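Long-range contact in hemolysin-related protein (Vibrio cholerae serotype O1, PDB 5V6C), which probably binds carbohydrate through this beta-prism lectin domain, the C-terminal piece of a larger hemolysin-related protein: residues Glu69-Leu74 / Ile82-Phe87. Sequence-based numbering, arbitrary orientation.
Sequences EVTSGL and IVAIKF
E69 and K86 face each other as an antiparallel hydrogen-bonded pair, E69 N donating to K86 O and K86 N returning the bond to E69 O at 2.8 Å. V70 and I85 form the non-hydrogen-bonded pair that follows, and the ladder then meets a classic beta bulge, in which V83 and A84 both lie against T71. The T71 carbonyl oxygen consequently accepts two amides, V83 N at 2.9 Å and A84 N at 3.2 Å, while T71 N donates to A84 O. Past the bulge, S72 pairs with I82.

On one face, V70 CG1 packs 3.8 Å from I82 CG2 and more loosely against I85 CG1; F134 of strand 131-137 touches all three residues. On the other, the extended chains of E69 and K86 run side by side, and a water donating to E69 OE1 and accepting from K86 NZ links charges 4.5 Å apart. A second water joins E69 O to T71 OG1. With OG1 anti to the carbonyl carbon (chi1 -59°), T71 turns CG2 onto V83 CG2, 3.8 Å away.

Strands 65-75 and 80-89 thus form the bulged central hairpin of a four-stranded antiparallel sheet, one of the three such sheets that build a beta-prism lectin.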
loop_
_atom_site.group_PDB
_atom_site.type_symbol
_atom_site.label_atom_id
_atom_site.label_comp_id
_atom_site.label_asym_id
_atom_site.label_seq_id
_atom_site.Cartn_x
_atom_site.Cartn_y
_atom_site.Cartn_z
ATOM N N GLU A 69 0.541 8.843 2.500
ATOM C CA GLU A 69 -0.115 9.029 3.786
ATOM C C GLU A 69 -0.914 7.762 4.055
ATOM O O GLU A 69 -1.907 7.497 3.370
ATOM C CB GLU A 69 -1.007 10.269 3.760
ATOM C CG GLU A 69 -1.678 10.612 5.067
ATOM C CD GLU A 69 -2.489 11.892 4.970
ATOM O OE1 GLU A 69 -3.638 11.835 4.495
ATOM O OE2 GLU A 69 -1.969 12.959 5.349
ATOM N N VAL A 70 -0.466 6.965 5.022
ATOM C CA VAL A 70 -1.004 5.630 5.263
ATOM C C VAL A 70 -1.805 5.662 6.556
ATOM O O VAL A 70 -1.263 5.973 7.625
ATOM C CB VAL A 70 0.110 4.575 5.339
ATOM C CG1 VAL A 70 -0.480 3.178 5.511
ATOM C CG2 VAL A 70 1.004 4.638 4.098
ATOM N N THR A 71 -3.086 5.324 6.464
ATOM C CA THR A 71 -3.955 5.236 7.628
ATOM C C THR A 71 -4.167 3.772 7.989
ATOM O O THR A 71 -4.562 2.964 7.141
ATOM C CB THR A 71 -5.298 5.919 7.365
ATOM O OG1 THR A 71 -5.076 7.299 7.045
ATOM C CG2 THR A 71 -6.208 5.826 8.590
ATOM N N SER A 72 -3.889 3.439 9.245
ATOM C CA SER A 72 -4.089 2.100 9.765
ATOM C C SER A 72 -4.709 2.202 11.150
ATOM O O SER A 72 -4.577 3.219 11.837
ATOM C CB SER A 72 -2.770 1.325 9.833
ATOM O OG SER A 72 -1.869 1.947 10.730
ATOM N N GLY A 73 -5.393 1.136 11.555
ATOM C CA GLY A 73 -5.989 1.110 12.877
ATOM C C GLY A 73 -6.866 -0.111 13.066
ATOM O O GLY A 73 -6.723 -1.115 12.364
ATOM N N LEU A 74 -7.768 -0.002 14.036
ATOM C CA LEU A 74 -8.671 -1.092 14.391
ATOM C C LEU A 74 -9.825 -1.106 13.399
ATOM O O LEU A 74 -10.681 -0.218 13.416
ATOM C CB LEU A 74 -9.172 -0.917 15.822
ATOM C CG LEU A 74 -10.168 -1.955 16.337
ATOM C CD1 LEU A 74 -9.489 -3.303 16.521
ATOM C CD2 LEU A 74 -10.800 -1.478 17.632
ATOM N N ILE A 82 -4.158 -1.971 7.444
ATOM C CA ILE A 82 -4.073 -0.719 6.698
ATOM C C ILE A 82 -5.405 -0.510 5.991
ATOM O O ILE A 82 -5.824 -1.342 5.179
ATOM C CB ILE A 82 -2.909 -0.744 5.693
ATOM C CG1 ILE A 82 -1.573 -0.773 6.441
ATOM C CG2 ILE A 82 -2.977 0.461 4.753
ATOM C CD1 ILE A 82 -0.345 -0.832 5.558
ATOM N N VAL A 83 -6.075 0.600 6.293
ATOM C CA VAL A 83 -7.400 0.847 5.736
ATOM C C VAL A 83 -7.383 1.867 4.600
ATOM O O VAL A 83 -8.290 1.841 3.753
ATOM C CB VAL A 83 -8.390 1.283 6.838
ATOM C CG1 VAL A 83 -8.567 0.156 7.847
ATOM C CG2 VAL A 83 -7.929 2.557 7.530
ATOM N N ALA A 84 -6.371 2.731 4.528
ATOM C CA ALA A 84 -6.311 3.721 3.464
ATOM C C ALA A 84 -4.868 4.111 3.182
ATOM O O ALA A 84 -4.021 4.142 4.079
ATOM C CB ALA A 84 -7.123 4.970 3.817
ATOM N N ILE A 85 -4.605 4.415 1.915
ATOM C CA ILE A 85 -3.346 4.998 1.478
ATOM C C ILE A 85 -3.677 6.152 0.549
ATOM O O ILE A 85 -4.470 5.994 -0.387
ATOM C CB ILE A 85 -2.445 3.977 0.757
ATOM C CG1 ILE A 85 -2.173 2.764 1.645
ATOM C CG2 ILE A 85 -1.125 4.624 0.366
ATOM C CD1 ILE A 85 -1.702 1.553 0.873
ATOM N N LYS A 86 -3.075 7.306 0.805
ATOM C CA LYS A 86 -3.169 8.453 -0.085
ATOM C C LYS A 86 -1.815 8.646 -0.751
ATOM O O LYS A 86 -0.808 8.860 -0.066
ATOM C CB LYS A 86 -3.590 9.708 0.678
ATOM C CG LYS A 86 -3.654 10.972 -0.165
ATOM C CD LYS A 86 -4.372 12.085 0.588
ATOM C CE LYS A 86 -3.956 13.464 0.102
ATOM N NZ LYS A 86 -4.509 14.545 0.972
ATOM N N PHE A 87 -1.793 8.547 -2.078
ATOM C CA PHE A 87 -0.586 8.741 -2.870
ATOM C C PHE A 87 -0.585 10.156 -3.433
ATOM O O PHE A 87 -1.484 10.522 -4.196
ATOM C CB PHE A 87 -0.510 7.729 -4.013
ATOM C CG PHE A 87 -0.624 6.294 -3.576
ATOM C CD1 PHE A 87 -1.864 5.676 -3.484
ATOM C CD2 PHE A 87 0.509 5.553 -3.286
ATOM C CE1 PHE A 87 -1.970 4.354 -3.102
ATOM C CE2 PHE A 87 0.410 4.230 -2.897
ATOM C CZ PHE A 87 -0.831 3.630 -2.805
HETATM O O HOH W 1 -4.263 7.534 4.510
HETATM O O HOH W 2 -4.715 14.228 4.134
#